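PDB 4JGW: Ral guanine nucleotide dissociation stimulator-like 2 from Mus musculus, which probably acts as a guanine nucleotide exchange factor for small G proteins and associates in vitro with GTP-bound Ras and Rap. Local coordinates for residues A91-V96 against K138-R143; D190-P195 against G453-T458; N220-Q225 against C243-A248; S262-A267 against R289-W294. All blocks are in the same frame, centred on the assembly; numbering follows the deposited sequence.

In the fold
Two modules of the exchange factor are sampled, and the chemistry follows the place in each. Interaction 1, alone in the N-terminal Ras-GEF region, joins two helices by van der Waals contact and is partly buried; its centre lies about 55 Å from that of interaction 4. Interactions 3 and 4 use the two ends of helix 244-264: at its start, near the middle of the molecule, polar groups tie a loop to the first turn, whereas its other end is held in a buried, mainly apolar packing. Interaction 2 is a surface contact between two loops, whose polar ties are backbone and water, with small apolar contacts beside them; it touches interaction 4 through Pro195 and Leu457.

Interaction 1: residues A91-V96 against K138-R143; sequences ALFGLV and KGQLDR
The apolar part of the contact centres on Phe93 and Gln140. Methylene CB of Gln140 sits over one face of the Phe93 ring, 4.1 Å from its centroid and 23° off the ring normal, displaced toward the rim, which makes a CH-pi contact. The ring is brought between the helices because its CG lies anti to the backbone N (chi1 -156°), and its far end continues to the backbone of Leu141, where Phe93 CZ lies 4.3 Å from Leu141 CA. CG of Gln140, anti to its carbonyl carbon, lies against the Gly94 backbone, 3.7 Å from Gly94 N; the bend at chi2 comes beyond it and turns the amide. The two segments come nearest at Gly94 and Gln140, whose CA atoms are 5.6 Å apart.

The polar part is weaker in kind. Extended from CG to NE, Arg143 reaches along the flank of the neighbouring helix until NH1 stands 3.4 Å from Gly94 O, but the angle is too poor for a hydrogen bond. The guanidinium finds its main partner one turn further along helix 89-101, in a salt bridge with Asp98, with a long, weak ion pair to Glu101 besides. Leu122 of helix 108-128 also packs on Phe93.

The two helical segments run in nearly the same direction, 17° apart, with their axes 9.2 Å from each other. A near-parallel helix pair with an aromatic side chain in the seam and an arginine along its margin illustrates packing within the helical part of the RasGEF N-terminal (REM) domain.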
loop_
_atom_site.group_PDB
_atom_site.type_symbol
_atom_site.label_atom_id
_atom_site.label_comp_id
_atom_site.label_asym_id
_atom_site.label_seq_id
_atom_site.Cartn_x
_atom_site.Cartn_y
_atom_site.Cartn_z
ATOM N N ALA A 91 -15.853 16.214 -4.439
ATOM C CA ALA A 91 -15.370 17.595 -4.412
ATOM C C ALA A 91 -14.419 17.888 -5.574
ATOM O O ALA A 91 -14.521 18.940 -6.211
ATOM C CB ALA A 91 -14.702 17.902 -3.078
ATOM N N LEU A 92 -13.509 16.954 -5.850
ATOM C CA LEU A 92 -12.555 17.095 -6.953
ATOM C C LEU A 92 -13.243 17.000 -8.315
ATOM O O LEU A 92 -12.953 17.787 -9.218
ATOM C CB LEU A 92 -11.435 16.050 -6.838
ATOM C CG LEU A 92 -10.267 16.106 -7.831
ATOM C CD1 LEU A 92 -9.514 17.428 -7.739
ATOM C CD2 LEU A 92 -9.319 14.938 -7.603
ATOM N N PHE A 93 -14.149 16.029 -8.445
ATOM C CA PHE A 93 -14.966 15.850 -9.645
ATOM C C PHE A 93 -15.780 17.116 -9.927
ATOM O O PHE A 93 -15.879 17.554 -11.075
ATOM C CB PHE A 93 -15.909 14.657 -9.457
ATOM C CG PHE A 93 -16.367 14.009 -10.740
ATOM C CD1 PHE A 93 -16.948 12.745 -10.708
ATOM C CD2 PHE A 93 -16.221 14.642 -11.972
ATOM C CE1 PHE A 93 -17.386 12.127 -11.878
ATOM C CE2 PHE A 93 -16.651 14.031 -13.146
ATOM C CZ PHE A 93 -17.234 12.771 -13.098
ATOM N N GLY A 94 -16.356 17.692 -8.873
ATOM C CA GLY A 94 -17.139 18.924 -8.975
ATOM C C GLY A 94 -16.334 20.112 -9.473
ATOM O O GLY A 94 -16.811 20.884 -10.306
ATOM N N LEU A 95 -15.108 20.248 -8.970
ATOM C CA LEU A 95 -14.212 21.333 -9.378
ATOM C C LEU A 95 -13.704 21.173 -10.811
ATOM O O LEU A 95 -13.402 22.162 -11.480
ATOM C CB LEU A 95 -13.036 21.463 -8.407
ATOM C CG LEU A 95 -13.385 21.922 -6.988
ATOM C CD1 LEU A 95 -12.255 21.590 -6.044
ATOM C CD2 LEU A 95 -13.721 23.407 -6.934
ATOM N N VAL A 96 -13.608 19.926 -11.269
ATOM C CA VAL A 96 -13.300 19.636 -12.668
ATOM C C VAL A 96 -14.471 20.082 -13.544
ATOM O O VAL A 96 -14.275 20.754 -14.560
ATOM C CB VAL A 96 -12.969 18.134 -12.893
ATOM C CG1 VAL A 96 -12.938 17.791 -14.382
ATOM C CG2 VAL A 96 -11.639 17.777 -12.240
ATOM N N LYS A 138 -22.862 11.004 -8.439
ATOM C CA LYS A 138 -23.977 10.968 -9.390
ATOM C C LYS A 138 -24.279 12.336 -10.003
ATOM O O LYS A 138 -24.417 12.455 -11.224
ATOM C CB LYS A 138 -25.234 10.395 -8.725
ATOM N N GLY A 139 -24.375 13.357 -9.154
ATOM C CA GLY A 139 -24.655 14.723 -9.595
ATOM C C GLY A 139 -23.549 15.318 -10.449
ATOM O O GLY A 139 -23.821 16.020 -11.424
ATOM N N GLN A 140 -22.301 15.029 -10.079
ATOM C CA GLN A 140 -21.130 15.494 -10.822
ATOM C C GLN A 140 -21.008 14.813 -12.183
ATOM O O GLN A 140 -20.477 15.397 -13.130
ATOM C CB GLN A 140 -19.848 15.282 -10.011
ATOM C CG GLN A 140 -19.696 16.208 -8.806
ATOM C CD GLN A 140 -20.369 15.685 -7.545
ATOM O OE1 GLN A 140 -21.073 14.673 -7.567
ATOM N NE2 GLN A 140 -20.150 16.378 -6.436
ATOM N N LEU A 141 -21.500 13.576 -12.268
ATOM C CA LEU A 141 -21.524 12.822 -13.521
ATOM C C LEU A 141 -22.509 13.457 -14.504
ATOM O O LEU A 141 -22.183 13.646 -15.679
ATOM C CB LEU A 141 -21.899 11.358 -13.263
ATOM C CG LEU A 141 -21.275 10.240 -14.109
ATOM C CD1 LEU A 141 -21.596 8.883 -13.493
ATOM C CD2 LEU A 141 -21.711 10.274 -15.570
ATOM N N ASP A 142 -23.706 13.781 -14.012
ATOM C CA ASP A 142 -24.731 14.469 -14.805
ATOM C C ASP A 142 -24.248 15.859 -15.211
ATOM O O ASP A 142 -24.541 16.333 -16.307
ATOM C CB ASP A 142 -26.044 14.586 -14.020
ATOM C CG ASP A 142 -26.589 13.237 -13.565
ATOM O OD1 ASP A 142 -26.271 12.204 -14.196
ATOM O OD2 ASP A 142 -27.345 13.214 -12.571
ATOM N N ARG A 143 -23.501 16.494 -14.311
ATOM C CA ARG A 143 -22.874 17.789 -14.548
ATOM C C ARG A 143 -21.865 17.709 -15.698
ATOM O O ARG A 143 -21.717 18.657 -16.471
ATOM C CB ARG A 143 -22.166 18.240 -13.272
ATOM C CG ARG A 143 -22.281 19.711 -12.940
ATOM C CD ARG A 143 -21.460 20.015 -11.700
ATOM N NE ARG A 143 -21.565 21.406 -11.275
ATOM C CZ ARG A 143 -20.910 21.927 -10.240
ATOM N NH1 ARG A 143 -20.086 21.177 -9.517
ATOM N NH2 ARG A 143 -21.075 23.206 -9.929
#

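Interaction 2: residues D190-P195 against G453-T458; sequences DSPADP and GLQPLT
Pro192 and Gln455 meet obliquely, the pyrrolidine of one lying against the amide end of the other. The extended Gln455 chain (chi2 170°) carries its terminal group over to the proline, with OE1 3.4 Å from Pro192 CB. The opposite branch of that amide, NE2, is taken by the carbonyl of Ser269, which helps to fix how the group is turned.

Ala193 is directed toward the other loop, its CB 3.6 Å from Gly453 C. A CB on Gly453 would point toward Ala193 and run into its CB, so the missing side chain allows the CA atoms of Ala193 and Gly453 to approach to 4.6 Å. Leu454 starts off away from the partner loop, yet its CD1 branch returns to touch Ala193 CB at 3.9 Å and Pro195 CA at 4.1 Å.

Backbone groups supply the polar ties. Ala193 N donates to Gly453 O over 3.0 Å, approaching from above the carbonyl plane, 59° out of it. A water next to this bond donates to Ala193 O at 3.0 Å and accepts from Gln455 N at 2.8 Å, completing the bridge between the backbones.

The contact joins the approach to helix 203-219 to the turn between helices 445-453 and 459-469. Asp194 OD1 accepts from Thr196 OG1 and forms a salt bridge with Arg280, and Trp450 of helix 445-453 donates to Asp194 O. Strand 267-269 borders both loops, while helix 244-264 packs against Pro195 and Leu454.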
loop_
_atom_site.group_PDB
_atom_site.type_symbol
_atom_site.label_atom_id
_atom_site.label_comp_id
_atom_site.label_asym_id
_atom_site.label_seq_id
_atom_site.Cartn_x
_atom_site.Cartn_y
_atom_site.Cartn_z
ATOM N N ASP A 190 -16.487 -29.590 12.289
ATOM C CA ASP A 190 -16.929 -28.222 12.552
ATOM C C ASP A 190 -16.269 -27.630 13.802
ATOM O O ASP A 190 -16.373 -26.426 14.058
ATOM C CB ASP A 190 -18.455 -28.170 12.673
ATOM N N SER A 191 -15.592 -28.485 14.570
ATOM C CA SER A 191 -14.890 -28.079 15.790
ATOM C C SER A 191 -13.636 -27.252 15.474
ATOM O O SER A 191 -13.084 -27.367 14.376
ATOM C CB SER A 191 -14.517 -29.316 16.615
ATOM O OG SER A 191 -13.626 -30.157 15.900
ATOM N N PRO A 192 -13.184 -26.413 16.432
ATOM C CA PRO A 192 -11.966 -25.616 16.250
ATOM C C PRO A 192 -10.747 -26.471 15.901
ATOM O O PRO A 192 -10.538 -27.532 16.497
ATOM C CB PRO A 192 -11.769 -24.948 17.621
ATOM C CG PRO A 192 -12.657 -25.701 18.566
ATOM C CD PRO A 192 -13.814 -26.131 17.734
ATOM N N ALA A 193 -9.959 -26.000 14.936
ATOM C CA ALA A 193 -8.781 -26.726 14.467
ATOM C C ALA A 193 -7.701 -26.801 15.540
ATOM O O ALA A 193 -7.512 -25.858 16.310
ATOM C CB ALA A 193 -8.230 -26.079 13.204
ATOM N N ASP A 194 -7.013 -27.939 15.588
ATOM C CA ASP A 194 -5.870 -28.130 16.470
ATOM C C ASP A 194 -4.717 -27.274 15.941
ATOM O O ASP A 194 -4.240 -27.501 14.827
ATOM C CB ASP A 194 -5.481 -29.616 16.515
ATOM C CG ASP A 194 -4.372 -29.923 17.522
ATOM O OD1 ASP A 194 -3.658 -29.000 17.973
ATOM O OD2 ASP A 194 -4.205 -31.115 17.860
ATOM N N PRO A 195 -4.278 -26.275 16.731
ATOM C CA PRO A 195 -3.188 -25.401 16.294
ATOM C C PRO A 195 -1.869 -26.150 16.084
ATOM O O PRO A 195 -1.076 -25.761 15.225
ATOM C CB PRO A 195 -3.065 -24.385 17.438
ATOM C CG PRO A 195 -3.694 -25.046 18.619
ATOM C CD PRO A 195 -4.792 -25.889 18.060
ATOM N N GLY A 453 -10.031 -22.747 10.668
ATOM C CA GLY A 453 -10.500 -23.286 11.946
ATOM C C GLY A 453 -9.706 -22.810 13.150
ATOM O O GLY A 453 -10.092 -23.059 14.295
ATOM N N LEU A 454 -8.592 -22.130 12.885
ATOM C CA LEU A 454 -7.712 -21.606 13.926
ATOM C C LEU A 454 -8.369 -20.495 14.738
ATOM O O LEU A 454 -8.912 -19.539 14.179
ATOM C CB LEU A 454 -6.399 -21.107 13.309
ATOM C CG LEU A 454 -5.128 -21.967 13.356
ATOM C CD1 LEU A 454 -5.398 -23.467 13.466
ATOM C CD2 LEU A 454 -4.256 -21.670 12.146
ATOM N N GLN A 455 -8.317 -20.639 16.059
ATOM C CA GLN A 455 -8.836 -19.633 16.980
ATOM C C GLN A 455 -7.688 -19.098 17.838
ATOM O O GLN A 455 -7.392 -19.650 18.903
ATOM C CB GLN A 455 -9.966 -20.211 17.840
ATOM C CG GLN A 455 -11.233 -20.548 17.048
ATOM C CD GLN A 455 -12.265 -21.341 17.843
ATOM O OE1 GLN A 455 -13.231 -21.854 17.277
ATOM N NE2 GLN A 455 -12.065 -21.445 19.154
ATOM N N PRO A 456 -7.034 -18.021 17.365
ATOM C CA PRO A 456 -5.823 -17.469 17.977
ATOM C C PRO A 456 -6.057 -16.885 19.368
ATOM O O PRO A 456 -7.136 -16.362 19.652
ATOM C CB PRO A 456 -5.412 -16.363 17.001
ATOM C CG PRO A 456 -6.678 -15.964 16.330
ATOM C CD PRO A 456 -7.469 -17.225 16.202
ATOM N N LEU A 457 -5.040 -16.981 20.218
ATOM C CA LEU A 457 -5.103 -16.456 21.579
ATOM C C LEU A 457 -4.915 -14.946 21.596
ATOM O O LEU A 457 -4.191 -14.387 20.765
ATOM C CB LEU A 457 -4.029 -17.105 22.460
ATOM C CG LEU A 457 -3.813 -18.621 22.418
ATOM C CD1 LEU A 457 -2.545 -18.977 23.174
ATOM C CD2 LEU A 457 -5.008 -19.380 22.975
ATOM N N THR A 458 -5.571 -14.292 22.551
ATOM C CA THR A 458 -5.371 -12.868 22.796
ATOM C C THR A 458 -4.035 -12.666 23.508
ATOM O O THR A 458 -3.440 -13.627 24.005
ATOM C CB THR A 458 -6.503 -12.272 23.660
ATOM O OG1 THR A 458 -6.460 -12.849 24.970
ATOM C CG2 THR A 458 -7.872 -12.534 23.031
HETATM O O HOH W 1 -7.556 -23.026 17.257
#

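Interaction 3: residues N220-Q225 against C243-A248; sequences NLIPSQ and CPSVRA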
loop_
_atom_site.group_PDB
_atom_site.type_symbol
_atom_site.label_atom_id
_atom_site.label_comp_id
_atom_site.label_asym_id
_atom_site.label_seq_id
_atom_site.Cartn_x
_atom_site.Cartn_y
_atom_site.Cartn_z
ATOM N N ASN A 220 -5.299 -6.574 -3.541
ATOM C CA ASN A 220 -6.539 -5.835 -3.300
ATOM C C ASN A 220 -6.320 -4.548 -2.496
ATOM O O ASN A 220 -7.266 -3.803 -2.232
ATOM C CB ASN A 220 -7.574 -6.730 -2.606
ATOM C CG ASN A 220 -8.139 -7.804 -3.527
ATOM O OD1 ASN A 220 -8.507 -7.534 -4.670
ATOM N ND2 ASN A 220 -8.222 -9.031 -3.022
ATOM N N LEU A 221 -5.072 -4.296 -2.109
ATOM C CA LEU A 221 -4.723 -3.103 -1.341
ATOM C C LEU A 221 -4.869 -1.834 -2.176
ATOM O O LEU A 221 -4.329 -1.732 -3.279
ATOM C CB LEU A 221 -3.298 -3.206 -0.786
ATOM C CG LEU A 221 -2.774 -2.043 0.068
ATOM C CD1 LEU A 221 -3.366 -2.076 1.474
ATOM C CD2 LEU A 221 -1.263 -2.067 0.137
ATOM N N ILE A 222 -5.620 -0.880 -1.637
ATOM C CA ILE A 222 -5.702 0.458 -2.203
ATOM C C ILE A 222 -4.624 1.303 -1.515
ATOM O O ILE A 222 -4.758 1.632 -0.337
ATOM C CB ILE A 222 -7.114 1.064 -2.030
ATOM C CG1 ILE A 222 -8.165 0.132 -2.657
ATOM C CG2 ILE A 222 -7.178 2.463 -2.651
ATOM C CD1 ILE A 222 -9.605 0.463 -2.300
ATOM N N PRO A 223 -3.538 1.628 -2.247
ATOM C CA PRO A 223 -2.360 2.292 -1.673
ATOM C C PRO A 223 -2.656 3.612 -0.961
ATOM O O PRO A 223 -1.998 3.922 0.030
ATOM C CB PRO A 223 -1.459 2.524 -2.891
ATOM C CG PRO A 223 -1.861 1.454 -3.855
ATOM C CD PRO A 223 -3.346 1.333 -3.680
ATOM N N SER A 224 -3.640 4.368 -1.448
ATOM C CA SER A 224 -4.020 5.641 -0.828
ATOM C C SER A 224 -4.553 5.478 0.600
ATOM O O SER A 224 -4.463 6.402 1.412
ATOM C CB SER A 224 -5.047 6.379 -1.686
ATOM O OG SER A 224 -6.255 5.648 -1.795
ATOM N N GLN A 225 -5.101 4.303 0.901
ATOM C CA GLN A 225 -5.582 4.000 2.251
ATOM C C GLN A 225 -4.432 3.844 3.255
ATOM O O GLN A 225 -4.656 3.853 4.466
ATOM C CB GLN A 225 -6.491 2.766 2.242
ATOM C CG GLN A 225 -7.835 2.992 1.550
ATOM C CD GLN A 225 -8.687 1.735 1.472
ATOM O OE1 GLN A 225 -8.330 0.688 2.011
ATOM N NE2 GLN A 225 -9.828 1.839 0.802
ATOM N N CYS A 243 -10.639 2.411 5.909
ATOM C CA CYS A 243 -9.487 1.860 5.197
ATOM C C CYS A 243 -9.520 0.328 5.290
ATOM O O CYS A 243 -8.674 -0.271 5.963
ATOM C CB CYS A 243 -8.178 2.404 5.775
ATOM S SG CYS A 243 -8.042 4.204 5.840
ATOM N N PRO A 244 -10.495 -0.310 4.610
ATOM C CA PRO A 244 -10.725 -1.747 4.780
ATOM C C PRO A 244 -9.625 -2.629 4.186
ATOM O O PRO A 244 -9.317 -3.679 4.753
ATOM C CB PRO A 244 -12.057 -1.989 4.044
ATOM C CG PRO A 244 -12.596 -0.625 3.702
ATOM C CD PRO A 244 -11.405 0.265 3.606
ATOM N N SER A 245 -9.042 -2.202 3.065
ATOM C CA SER A 245 -8.019 -2.989 2.374
ATOM C C SER A 245 -6.705 -3.065 3.155
ATOM O O SER A 245 -5.969 -4.043 3.037
ATOM C CB SER A 245 -7.779 -2.455 0.955
ATOM O OG SER A 245 -7.056 -1.234 0.972
ATOM N N VAL A 246 -6.418 -2.030 3.944
ATOM C CA VAL A 246 -5.271 -2.043 4.855
ATOM C C VAL A 246 -5.591 -2.912 6.073
ATOM O O VAL A 246 -4.778 -3.747 6.479
ATOM C CB VAL A 246 -4.865 -0.615 5.312
ATOM C CG1 VAL A 246 -3.676 -0.664 6.268
ATOM C CG2 VAL A 246 -4.538 0.265 4.115
ATOM N N ARG A 247 -6.782 -2.711 6.638
ATOM C CA ARG A 247 -7.257 -3.472 7.796
ATOM C C ARG A 247 -7.241 -4.980 7.545
ATOM O O ARG A 247 -6.794 -5.744 8.399
ATOM C CB ARG A 247 -8.664 -3.017 8.199
ATOM N N ALA A 248 -7.706 -5.392 6.365
ATOM C CA ALA A 248 -7.751 -6.809 5.985
ATOM C C ALA A 248 -6.362 -7.445 5.869
ATOM O O ALA A 248 -6.192 -8.628 6.170
ATOM C CB ALA A 248 -8.535 -6.987 4.688
#
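Gln225 and Ser245 hold the two segments together by a small relay of hydrogen bonds. The amide oxygen OE1 of Gln225 takes two donors from one residue: Ser245 N at 3.2 Å, lying in the carbonyl plane, and Ser245 OG at 2.5 Å, coming from above that plane, 52° out of it. The same hydroxyl also accepts from Ile222 N over 3.0 Å in a nearly straight bond (170°), so Ser245 OG is both donor and acceptor. It reaches both partners because chi1 of 74° places it between its own N and carbonyl carbon.

Apolar contacts flank the relay. Leu221 CD1 rests on Val246 CG2 at 3.7 Å, the latter also touching Gln225 CB, and Gln225 CB meets Cys243 CB at 3.9 Å. The Gln225 side chain crosses that of Pro244 at about a right angle, with OE1 3.5 Å from Pro244 CD.

Beyond the pair, Gln433 donates to the Leu221 carbonyl. With Cys243 at the N-cap, Ser245 N belongs to the first turn of helix 244-264: the arrangement is a loop glutamine accepting from a backbone N-H in the first turn of a helix, within the RasGEF catalytic domain.

Interaction 4: residues S262-A267 against R289-W294; sequences SSVLGA and RLLEKW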
loop_
_atom_site.group_PDB
_atom_site.type_symbol
_atom_site.label_atom_id
_atom_site.label_comp_id
_atom_site.label_asym_id
_atom_site.label_seq_id
_atom_site.Cartn_x
_atom_site.Cartn_y
_atom_site.Cartn_z
ATOM N N SER A 262 -0.245 -19.416 19.354
ATOM C CA SER A 262 -1.237 -20.401 19.781
ATOM C C SER A 262 -0.729 -21.848 19.703
ATOM O O SER A 262 -0.890 -22.617 20.656
ATOM C CB SER A 262 -2.520 -20.232 18.960
ATOM O OG SER A 262 -3.515 -21.163 19.342
ATOM N N SER A 263 -0.107 -22.206 18.579
ATOM C CA SER A 263 0.353 -23.580 18.351
ATOM C C SER A 263 1.562 -23.950 19.205
ATOM O O SER A 263 1.634 -25.064 19.728
ATOM C CB SER A 263 0.649 -23.828 16.869
ATOM O OG SER A 263 1.895 -23.284 16.488
ATOM N N VAL A 264 2.502 -23.014 19.336
ATOM C CA VAL A 264 3.674 -23.201 20.191
ATOM C C VAL A 264 3.245 -23.416 21.647
ATOM O O VAL A 264 3.803 -24.262 22.346
ATOM C CB VAL A 264 4.680 -22.021 20.061
ATOM C CG1 VAL A 264 5.698 -22.030 21.193
ATOM C CG2 VAL A 264 5.392 -22.076 18.716
ATOM N N LEU A 265 2.237 -22.665 22.085
ATOM C CA LEU A 265 1.687 -22.827 23.429
ATOM C C LEU A 265 0.711 -24.003 23.516
ATOM O O LEU A 265 0.284 -24.378 24.610
ATOM C CB LEU A 265 1.018 -21.533 23.905
ATOM C CG LEU A 265 1.932 -20.331 24.174
ATOM C CD1 LEU A 265 1.104 -19.081 24.420
ATOM C CD2 LEU A 265 2.883 -20.586 25.341
ATOM N N GLY A 266 0.372 -24.578 22.362
ATOM C CA GLY A 266 -0.551 -25.712 22.275
ATOM C C GLY A 266 -1.931 -25.395 22.819
ATOM O O GLY A 266 -2.620 -26.274 23.340
ATOM N N ALA A 267 -2.328 -24.132 22.687
ATOM C CA ALA A 267 -3.560 -23.632 23.283
ATOM C C ALA A 267 -4.600 -23.231 22.241
ATOM O O ALA A 267 -4.260 -22.826 21.128
ATOM C CB ALA A 267 -3.256 -22.464 24.211
ATOM N N ARG A 289 9.798 -28.904 18.660
ATOM C CA ARG A 289 9.457 -29.362 17.312
ATOM C C ARG A 289 8.492 -28.401 16.619
ATOM O O ARG A 289 8.567 -28.203 15.405
ATOM C CB ARG A 289 8.883 -30.784 17.350
ATOM C CG ARG A 289 9.857 -31.836 17.887
ATOM C CD ARG A 289 11.091 -31.966 16.995
ATOM N NE ARG A 289 12.319 -32.176 17.765
ATOM C CZ ARG A 289 13.533 -32.321 17.228
ATOM N NH1 ARG A 289 13.699 -32.279 15.911
ATOM N NH2 ARG A 289 14.587 -32.509 18.011
ATOM N N LEU A 290 7.596 -27.804 17.405
ATOM C CA LEU A 290 6.688 -26.772 16.916
ATOM C C LEU A 290 7.437 -25.475 16.603
ATOM O O LEU A 290 7.172 -24.840 15.583
ATOM C CB LEU A 290 5.560 -26.526 17.921
ATOM C CG LEU A 290 4.488 -27.620 18.002
ATOM C CD1 LEU A 290 3.852 -27.657 19.381
ATOM C CD2 LEU A 290 3.428 -27.446 16.923
ATOM N N LEU A 291 8.371 -25.099 17.474
ATOM C CA LEU A 291 9.234 -23.939 17.234
ATOM C C LEU A 291 10.046 -24.122 15.952
ATOM O O LEU A 291 10.076 -23.233 15.100
ATOM C CB LEU A 291 10.176 -23.694 18.419
ATOM C CG LEU A 291 9.606 -23.177 19.744
ATOM C CD1 LEU A 291 10.646 -23.313 20.848
ATOM C CD2 LEU A 291 9.132 -21.734 19.632
ATOM N N GLU A 292 10.685 -25.286 15.827
ATOM C CA GLU A 292 11.459 -25.656 14.640
ATOM C C GLU A 292 10.603 -25.630 13.374
ATOM O O GLU A 292 11.060 -25.189 12.318
ATOM C CB GLU A 292 12.089 -27.043 14.822
ATOM C CG GLU A 292 13.263 -27.083 15.806
ATOM C CD GLU A 292 13.509 -28.468 16.402
ATOM O OE1 GLU A 292 12.943 -29.464 15.899
ATOM O OE2 GLU A 292 14.280 -28.560 17.383
ATOM N N LYS A 293 9.361 -26.097 13.493
ATOM C CA LYS A 293 8.424 -26.116 12.374
ATOM C C LYS A 293 8.099 -24.712 11.860
ATOM O O LYS A 293 8.154 -24.462 10.654
ATOM C CB LYS A 293 7.134 -26.849 12.760
ATOM C CG LYS A 293 6.151 -27.049 11.610
ATOM C CD LYS A 293 6.719 -27.989 10.558
ATOM C CE LYS A 293 5.730 -28.224 9.444
ATOM N NZ LYS A 293 5.974 -29.532 8.783
ATOM N N TRP A 294 7.765 -23.808 12.780
ATOM C CA TRP A 294 7.430 -22.429 12.433
ATOM C C TRP A 294 8.629 -21.646 11.907
ATOM O O TRP A 294 8.478 -20.805 11.016
ATOM C CB TRP A 294 6.794 -21.702 13.619
ATOM C CG TRP A 294 5.356 -22.066 13.839
ATOM C CD1 TRP A 294 4.840 -22.765 14.889
ATOM C CD2 TRP A 294 4.249 -21.754 12.981
ATOM N NE1 TRP A 294 3.482 -22.910 14.742
ATOM C CE2 TRP A 294 3.091 -22.297 13.581
ATOM C CE3 TRP A 294 4.122 -21.073 11.761
ATOM C CZ2 TRP A 294 1.820 -22.175 13.010
ATOM C CZ3 TRP A 294 2.858 -20.953 11.192
ATOM C CH2 TRP A 294 1.724 -21.503 11.820
#
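A Schellman motif ends helix 244-264, and in the helical RasGEF catalytic domain the last turn before it packs against helix 284-303. Gly266, with positive phi (60°), is the C-prime residue: Ala267 N bonds to Ser262 O at 2.9 Å, accompanied by a weak bond from Gly266 N to Ser263 O. The hydroxyl of Ser262 reinforces the turn by donating to Ala267 O at 2.6 Å.

Across the helices the packing is mostly apolar and buried. Both methyls of Val264 touch Leu291 CD2, and CG2 also meets Trp294 CD1. The CG1 contact with Leu291 CD2 is 3.8 Å, the two side chains crossing at about a right angle, while CG2 lies 3.9 Å from Trp294 CD1, obliquely to the indole. The first torsion of Leu290 (-73°) sets CG anti to its carbonyl carbon, and CD1 comes against Ser263 O at 3.4 Å. The same oxygen accepts the weak bond from Gly266 N. Ile322 of helix 320-323 packs on both Val264 and Leu291, and Val313 of helix 307-318 on Trp294.

One polar bond spans the helices. Ser263 OG, which has weak hydrogen bonds to Ala259 O and Val260 O in its own helix as well, lies at the edge of the indole close to the ring plane. There Trp294 NE1 donates to Ser263 OG with an N-H...O angle of 147°; the modelled separation of 2.4 Å is very short, and its exact value is doubtful.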